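Local coordinates for periplasmic protein TorT (Vibrio parahaemolyticus, PDB 3O1I), which probably acts as the periplasmic binding protein for trimethylamine N-oxide, signalling through the membrane sensor kinase TorS, at residues Y12-L15 with Y19-S22; V111-Y116 with P245-V250. All blocks are in the same frame, centred on the assembly; numbering follows the deposited sequence.

Contact 1: Y12-L15 with Y19-S22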
ATOM      1  N   TYR D  12     -11.252 -22.539  10.599  1.00 60.91           N
ATOM      2  CA  TYR D  12     -10.518 -22.737   9.351  1.00 58.44           C
ATOM      3  C   TYR D  12      -9.117 -22.138   9.432  1.00 58.78           C
ATOM      4  O   TYR D  12      -8.772 -21.459  10.396  1.00 60.04           O
ATOM      5  CB  TYR D  12     -11.216 -22.044   8.198  1.00 54.36           C
ATOM      6  CG  TYR D  12     -12.685 -22.328   8.040  1.00 52.88           C
ATOM      7  CD1 TYR D  12     -13.299 -23.403   8.690  1.00 51.27           C
ATOM      8  CD2 TYR D  12     -13.454 -21.556   7.166  1.00 51.58           C
ATOM      9  CE1 TYR D  12     -14.646 -23.706   8.458  1.00 49.08           C
ATOM     10  CE2 TYR D  12     -14.787 -21.847   6.933  1.00 50.52           C
ATOM     11  CZ  TYR D  12     -15.373 -22.925   7.576  1.00 48.81           C
ATOM     12  OH  TYR D  12     -16.675 -23.218   7.286  1.00 46.29           O
ATOM     13  N   PRO D  13      -8.279 -22.405   8.424  1.00 59.04           N
ATOM     14  CA  PRO D  13      -6.923 -21.843   8.430  1.00 57.16           C
ATOM     15  C   PRO D  13      -6.990 -20.505   7.674  1.00 54.52           C
ATOM     16  O   PRO D  13      -6.091 -19.673   7.766  1.00 54.01           O
ATOM     17  CB  PRO D  13      -6.113 -22.905   7.702  1.00 58.32           C
ATOM     18  CG  PRO D  13      -7.090 -23.407   6.686  1.00 59.87           C
ATOM     19  CD  PRO D  13      -8.389 -23.512   7.456  1.00 58.60           C
ATOM     20  N   HIS D  14      -8.088 -20.335   6.933  1.00 52.34           N
ATOM     21  CA  HIS D  14      -8.395 -19.137   6.148  1.00 51.17           C
ATOM     22  C   HIS D  14      -9.693 -19.354   5.372  1.00 50.88           C
ATOM     23  O   HIS D  14     -10.350 -20.368   5.517  1.00 52.25           O
ATOM     24  CB  HIS D  14      -7.299 -18.844   5.129  1.00 48.98           C
ATOM     25  CG  HIS D  14      -7.241 -19.839   4.015  1.00 46.80           C
ATOM     26  ND1 HIS D  14      -6.313 -20.860   3.975  1.00 46.13           N
ATOM     27  CD2 HIS D  14      -8.024 -19.994   2.921  1.00 44.01           C
ATOM     28  CE1 HIS D  14      -6.527 -21.603   2.903  1.00 44.23           C
ATOM     29  NE2 HIS D  14      -7.560 -21.099   2.249  1.00 45.16           N
ATOM     30  N   LEU D  15     -10.058 -18.388   4.544  1.00 51.27           N
ATOM     31  CA  LEU D  15     -11.243 -18.510   3.722  1.00 51.71           C
ATOM     32  C   LEU D  15     -10.991 -17.745   2.423  1.00 52.99           C
ATOM     33  O   LEU D  15     -11.729 -16.826   2.061  1.00 53.18           O
ATOM     34  CB  LEU D  15     -12.482 -17.965   4.437  1.00 52.90           C
ATOM     35  CG  LEU D  15     -13.829 -18.496   3.896  1.00 54.36           C
ATOM     36  CD1 LEU D  15     -14.001 -19.951   4.283  1.00 51.86           C
ATOM     37  CD2 LEU D  15     -14.992 -17.698   4.462  1.00 55.50           C
ATOM     38  N   TYR D  19     -11.588 -23.819  -2.413  1.00 49.81           N
ATOM     39  CA  TYR D  19     -11.532 -25.074  -1.687  1.00 50.85           C
ATOM     40  C   TYR D  19     -12.250 -24.905  -0.357  1.00 50.59           C
ATOM     41  O   TYR D  19     -13.170 -25.669  -0.049  1.00 52.49           O
ATOM     42  CB  TYR D  19     -10.076 -25.466  -1.456  1.00 54.24           C
ATOM     43  CG  TYR D  19      -9.846 -26.817  -0.807  1.00 59.40           C
ATOM     44  CD1 TYR D  19     -10.883 -27.733  -0.640  1.00 61.41           C
ATOM     45  CD2 TYR D  19      -8.561 -27.203  -0.409  1.00 61.83           C
ATOM     46  CE1 TYR D  19     -10.646 -29.017  -0.097  1.00 62.76           C
ATOM     47  CE2 TYR D  19      -8.311 -28.474   0.133  1.00 64.25           C
ATOM     48  CZ  TYR D  19      -9.361 -29.380   0.285  1.00 64.32           C
ATOM     49  OH  TYR D  19      -9.127 -30.643   0.807  1.00 63.54           O
ATOM     50  N   TRP D  20     -11.846 -23.902   0.425  1.00 48.58           N
ATOM     51  CA  TRP D  20     -12.484 -23.667   1.711  1.00 46.04           C
ATOM     52  C   TRP D  20     -13.750 -22.859   1.569  1.00 47.35           C
ATOM     53  O   TRP D  20     -14.618 -22.921   2.434  1.00 48.33           O
ATOM     54  CB  TRP D  20     -11.544 -22.969   2.684  1.00 40.41           C
ATOM     55  CG  TRP D  20     -10.475 -23.869   3.214  1.00 36.50           C
ATOM     56  CD1 TRP D  20      -9.222 -24.045   2.702  1.00 35.54           C
ATOM     57  CD2 TRP D  20     -10.555 -24.701   4.376  1.00 34.95           C
ATOM     58  NE1 TRP D  20      -8.506 -24.932   3.480  1.00 33.19           N
ATOM     59  CE2 TRP D  20      -9.301 -25.350   4.515  1.00 32.88           C
ATOM     60  CE3 TRP D  20     -11.561 -24.957   5.323  1.00 35.16           C
ATOM     61  CZ2 TRP D  20      -9.024 -26.241   5.561  1.00 30.82           C
ATOM     62  CZ3 TRP D  20     -11.285 -25.843   6.366  1.00 35.92           C
ATOM     63  CH2 TRP D  20     -10.019 -26.475   6.474  1.00 33.11           C
ATOM     64  N   LEU D  21     -13.868 -22.090   0.494  1.00 49.91           N
ATOM     65  CA  LEU D  21     -15.093 -21.325   0.303  1.00 52.63           C
ATOM     66  C   LEU D  21     -16.190 -22.359   0.122  1.00 53.89           C
ATOM     67  O   LEU D  21     -17.368 -22.071   0.332  1.00 55.29           O
ATOM     68  CB  LEU D  21     -15.008 -20.432  -0.937  1.00 54.24           C
ATOM     69  CG  LEU D  21     -16.360 -20.027  -1.539  1.00 57.42           C
ATOM     70  CD1 LEU D  21     -17.213 -19.267  -0.526  1.00 57.85           C
ATOM     71  CD2 LEU D  21     -16.122 -19.187  -2.773  1.00 58.60           C
ATOM     72  N   SER D  22     -15.780 -23.565  -0.276  1.00 54.54           N
ATOM     73  CA  SER D  22     -16.704 -24.679  -0.475  1.00 54.55           C
ATOM     74  C   SER D  22     -16.834 -25.461   0.828  1.00 54.37           C
ATOM     75  O   SER D  22     -17.948 -25.653   1.313  1.00 53.59           O
ATOM     76  CB  SER D  22     -16.235 -25.579  -1.631  1.00 53.11           C
ATOM     77  OG  SER D  22     -16.646 -25.024  -2.878  1.00 47.98           O
TER
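Trp20 reaches from the first turns of its helix into the loop 12-15, where every residue of the loop touches it. The clearest interaction is a CH-pi contact with Pro13, whose CD lies over one face of the Trp20 six-membered ring, 3.5 Å from its centroid. The helix residue meets this proline with its CG anti to the carbonyl carbon (chi1 -74°), an orientation that sends the indole toward the loop.

Two aromatic contacts complete the cluster, and both are oblique. The Tyr12 ring and the six-membered ring of Trp20 have centroids 5.3 Å apart and planes at 38°, with Trp20 CE3 over a face of the tyrosine toward its rim. On the pyrrole side the imidazole of His14 stands at 69° to the indole, its NE2 near Trp20 CD1.

Leu15 packs by its CD1, 4.2 Å from Trp20 CB and nearer still to the Trp20 carbonyl oxygen. Polar atoms find partners outside the two segments: Tyr12 OH hydrogen-bonds Asn24, and His14 NE2, although against Trp20 CD1, bonds Asp17 weakly. The turn from strand 7-12 into helix 18-32 is therefore joined here by dispersion and ring-face contacts, while directional bonding comes from neighbouring residues.

Contact 2: V111-Y116 with P245-V250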
ATOM      1  N   VAL D 111     -12.495 -36.013   9.843  1.00 80.42           N
ATOM      2  CA  VAL D 111     -12.712 -36.237   8.423  1.00 78.20           C
ATOM      3  C   VAL D 111     -11.422 -35.840   7.717  1.00 77.60           C
ATOM      4  O   VAL D 111     -10.626 -35.078   8.258  1.00 77.72           O
ATOM      5  CB  VAL D 111     -13.907 -35.398   7.885  1.00 77.66           C
ATOM      6  CG1 VAL D 111     -14.392 -34.449   8.947  1.00 78.41           C
ATOM      7  CG2 VAL D 111     -13.511 -34.633   6.625  1.00 76.53           C
ATOM      8  N   GLY D 112     -11.203 -36.369   6.522  1.00 76.98           N
ATOM      9  CA  GLY D 112      -9.988 -36.041   5.805  1.00 76.25           C
ATOM     10  C   GLY D 112      -9.643 -37.059   4.741  1.00 75.88           C
ATOM     11  O   GLY D 112      -9.511 -38.252   5.012  1.00 76.22           O
ATOM     12  N   VAL D 113      -9.481 -36.572   3.521  1.00 75.34           N
ATOM     13  CA  VAL D 113      -9.154 -37.413   2.382  1.00 75.02           C
ATOM     14  C   VAL D 113      -7.653 -37.552   2.146  1.00 75.49           C
ATOM     15  O   VAL D 113      -6.964 -36.562   1.945  1.00 76.05           O
ATOM     16  CB  VAL D 113      -9.789 -36.835   1.114  1.00 74.45           C
ATOM     17  CG1 VAL D 113      -9.370 -37.638  -0.096  1.00 73.51           C
ATOM     18  CG2 VAL D 113     -11.301 -36.806   1.268  1.00 74.82           C
ATOM     19  N   ASP D 114      -7.152 -38.784   2.171  1.00 76.47           N
ATOM     20  CA  ASP D 114      -5.737 -39.050   1.918  1.00 77.45           C
ATOM     21  C   ASP D 114      -5.455 -38.555   0.501  1.00 78.18           C
ATOM     22  O   ASP D 114      -5.999 -39.082  -0.472  1.00 78.52           O
ATOM     23  CB  ASP D 114      -5.458 -40.557   2.011  1.00 78.27           C
ATOM     24  CG  ASP D 114      -4.003 -40.911   1.715  1.00 79.41           C
ATOM     25  OD1 ASP D 114      -3.194 -39.990   1.464  1.00 78.62           O
ATOM     26  OD2 ASP D 114      -3.667 -42.116   1.732  1.00 79.88           O
ATOM     27  N   TRP D 115      -4.604 -37.543   0.378  1.00 78.10           N
ATOM     28  CA  TRP D 115      -4.306 -36.984  -0.931  1.00 77.42           C
ATOM     29  C   TRP D 115      -3.531 -37.893  -1.869  1.00 77.78           C
ATOM     30  O   TRP D 115      -3.490 -37.648  -3.078  1.00 77.64           O
ATOM     31  CB  TRP D 115      -3.615 -35.631  -0.762  1.00 76.49           C
ATOM     32  CG  TRP D 115      -4.602 -34.618  -0.308  1.00 74.10           C
ATOM     33  CD1 TRP D 115      -5.188 -34.552   0.918  1.00 73.42           C
ATOM     34  CD2 TRP D 115      -5.259 -33.643  -1.120  1.00 72.78           C
ATOM     35  NE1 TRP D 115      -6.182 -33.609   0.920  1.00 72.90           N
ATOM     36  CE2 TRP D 115      -6.248 -33.034  -0.320  1.00 72.76           C
ATOM     37  CE3 TRP D 115      -5.116 -33.231  -2.447  1.00 71.40           C
ATOM     38  CZ2 TRP D 115      -7.092 -32.033  -0.802  1.00 73.21           C
ATOM     39  CZ3 TRP D 115      -5.953 -32.237  -2.930  1.00 72.94           C
ATOM     40  CH2 TRP D 115      -6.932 -31.648  -2.107  1.00 73.16           C
ATOM     41  N   TYR D 116      -2.935 -38.946  -1.313  1.00 77.38           N
ATOM     42  CA  TYR D 116      -2.182 -39.927  -2.094  1.00 75.88           C
ATOM     43  C   TYR D 116      -3.036 -40.371  -3.273  1.00 75.13           C
ATOM     44  O   TYR D 116      -2.550 -40.507  -4.393  1.00 74.64           O
ATOM     45  CB  TYR D 116      -1.868 -41.147  -1.227  1.00 75.00           C
ATOM     46  CG  TYR D 116      -1.206 -42.298  -1.953  1.00 74.54           C
ATOM     47  CD1 TYR D 116       0.178 -42.445  -1.943  1.00 74.01           C
ATOM     48  CD2 TYR D 116      -1.969 -43.255  -2.641  1.00 74.83           C
ATOM     49  CE1 TYR D 116       0.791 -43.513  -2.590  1.00 73.58           C
ATOM     50  CE2 TYR D 116      -1.364 -44.325  -3.296  1.00 72.47           C
ATOM     51  CZ  TYR D 116       0.015 -44.443  -3.260  1.00 72.98           C
ATOM     52  OH  TYR D 116       0.639 -45.495  -3.879  1.00 73.99           O
ATOM     53  N   PRO D 245      -9.123 -34.743 -10.204  1.00 67.92           N
ATOM     54  CA  PRO D 245      -9.791 -35.557  -9.190  1.00 67.57           C
ATOM     55  C   PRO D 245     -10.482 -34.664  -8.167  1.00 68.44           C
ATOM     56  O   PRO D 245      -9.835 -33.820  -7.562  1.00 69.54           O
ATOM     57  CB  PRO D 245      -8.638 -36.331  -8.564  1.00 67.26           C
ATOM     58  CG  PRO D 245      -7.518 -35.348  -8.629  1.00 65.76           C
ATOM     59  CD  PRO D 245      -7.658 -34.832 -10.049  1.00 67.48           C
ATOM     60  N   THR D 246     -11.784 -34.844  -7.965  1.00 69.32           N
ATOM     61  CA  THR D 246     -12.516 -34.043  -6.987  1.00 70.09           C
ATOM     62  C   THR D 246     -12.666 -34.807  -5.677  1.00 70.49           C
ATOM     63  O   THR D 246     -13.199 -35.920  -5.671  1.00 70.46           O
ATOM     64  CB  THR D 246     -13.924 -33.713  -7.477  1.00 70.54           C
ATOM     65  OG1 THR D 246     -14.632 -33.008  -6.453  1.00 71.18           O
ATOM     66  CG2 THR D 246     -14.672 -34.984  -7.790  1.00 72.28           C
ATOM     67  N   ASP D 247     -12.198 -34.215  -4.577  1.00 70.74           N
ATOM     68  CA  ASP D 247     -12.298 -34.853  -3.267  1.00 69.61           C
ATOM     69  C   ASP D 247     -13.501 -34.302  -2.517  1.00 69.14           C
ATOM     70  O   ASP D 247     -13.525 -34.256  -1.289  1.00 68.49           O
ATOM     71  CB  ASP D 247     -10.992 -34.675  -2.463  1.00 69.77           C
ATOM     72  CG  ASP D 247     -10.823 -33.276  -1.863  1.00 70.65           C
ATOM     73  OD1 ASP D 247     -11.476 -32.312  -2.327  1.00 72.63           O
ATOM     74  OD2 ASP D 247     -10.009 -33.148  -0.920  1.00 67.79           O
ATOM     75  N   LYS D 248     -14.498 -33.892  -3.297  1.00 70.56           N
ATOM     76  CA  LYS D 248     -15.756 -33.365  -2.787  1.00 72.17           C
ATOM     77  C   LYS D 248     -15.564 -32.602  -1.496  1.00 72.89           C
ATOM     78  O   LYS D 248     -15.505 -33.188  -0.415  1.00 72.54           O
ATOM     79  CB  LYS D 248     -16.753 -34.515  -2.581  1.00 72.52           C
ATOM     80  CG  LYS D 248     -17.157 -35.219  -3.867  1.00 72.27           C
ATOM     81  CD  LYS D 248     -17.824 -36.544  -3.591  1.00 73.05           C
ATOM     82  CE  LYS D 248     -17.619 -37.483  -4.767  1.00 74.44           C
ATOM     83  NZ  LYS D 248     -17.605 -38.920  -4.373  1.00 71.93           N
ATOM     84  N   MET D 249     -15.473 -31.282  -1.628  1.00 74.36           N
ATOM     85  CA  MET D 249     -15.270 -30.387  -0.493  1.00 73.35           C
ATOM     86  C   MET D 249     -16.556 -30.078   0.281  1.00 72.32           C
ATOM     87  O   MET D 249     -16.631 -30.296   1.496  1.00 70.96           O
ATOM     88  CB  MET D 249     -14.633 -29.080  -0.980  1.00 73.84           C
ATOM     89  CG  MET D 249     -13.331 -29.247  -1.755  1.00 73.47           C
ATOM     90  SD  MET D 249     -13.541 -29.223  -3.539  1.00 73.00           S
ATOM     91  CE  MET D 249     -12.268 -30.347  -4.044  1.00 71.78           C
ATOM     92  N   VAL D 250     -17.555 -29.548  -0.423  1.00 71.81           N
ATOM     93  CA  VAL D 250     -18.830 -29.215   0.199  1.00 72.00           C
ATOM     94  C   VAL D 250     -19.255 -30.336   1.132  1.00 74.09           C
ATOM     95  O   VAL D 250     -19.708 -30.091   2.244  1.00 74.80           O
ATOM     96  CB  VAL D 250     -19.940 -29.010  -0.839  1.00 69.77           C
ATOM     97  CG1 VAL D 250     -21.268 -28.829  -0.129  1.00 68.76           C
ATOM     98  CG2 VAL D 250     -19.634 -27.795  -1.702  1.00 67.38           C
TER
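Asp247 meets both Val113 and Trp115, and its side chain, followed outward, shows how a short acidic residue can serve two different neighbours. It starts from the backbone directed at the loop 111-116, opposite Val113, whose CA is the nearest to its own at 7.0 Å. CB is the apolar step: it lies 4.1 Å from Val113 CG1, the methyl branch that stands anti to its own backbone N. Beyond CB, the carboxylate carbon sits between the backbone N and the carbonyl carbon (chi1 76°), and from there CG comes within 4.1 Å of Trp115 CZ2. At the tip, OD2 is the oxygen on the tryptophan side. It approaches the benzo part of the indole, around CZ2 and CH2, from an oblique direction, and the carboxylate and ring planes are 65° apart. The same oxygen has a probable hydrogen bond to the hydroxyl of Tyr19, from helix 18-32, while Trp115 also makes a cation-pi contact with Arg148 and packs on Val154 of helix 152-163.

Local turns shape both segments. Asp114 OD1 accepts from Tyr116 N at 3.0 Å, a capping bond leading into helix 116-127 that meets the oxygen from 60° out of the carboxylate plane. Within 245-250, Thr246 OG1 accepts from Lys248 N at 3.3 Å, forming an ST turn just before helix 249-263.

Each segment lies where the chain passes between the two lobes, one leaving the five-stranded sheet and the other returning toward it. Crossovers of this kind, of which the type I periplasmic binding fold has three, form the interdomain hinge; these are probably two of them, and the residues gathered here probably border the cleft between the lobes.

Contact 1 and contact 2 have centres about 14 Å apart and follow one another along the chain, the first closing before the second opens. Both involve the lobe built on the five-stranded parallel sheet: contact 1 follows its strand 7-12, and contact 2 begins after its edge strand 107-110. Helix 18-32 connects them, since Tyr19 and Ser22 pack on Met249 at the start of helix 249-263. This helix, which begins at the turn of contact 1, thus packs directly against the crossover segment 245-250. Leu15 and Leu21 of contact 1 also pack on the chain of another protein, which places a surface touched by the partner chain near the interlobe hinge, an arrangement consistent with, though not proof of, communication between them.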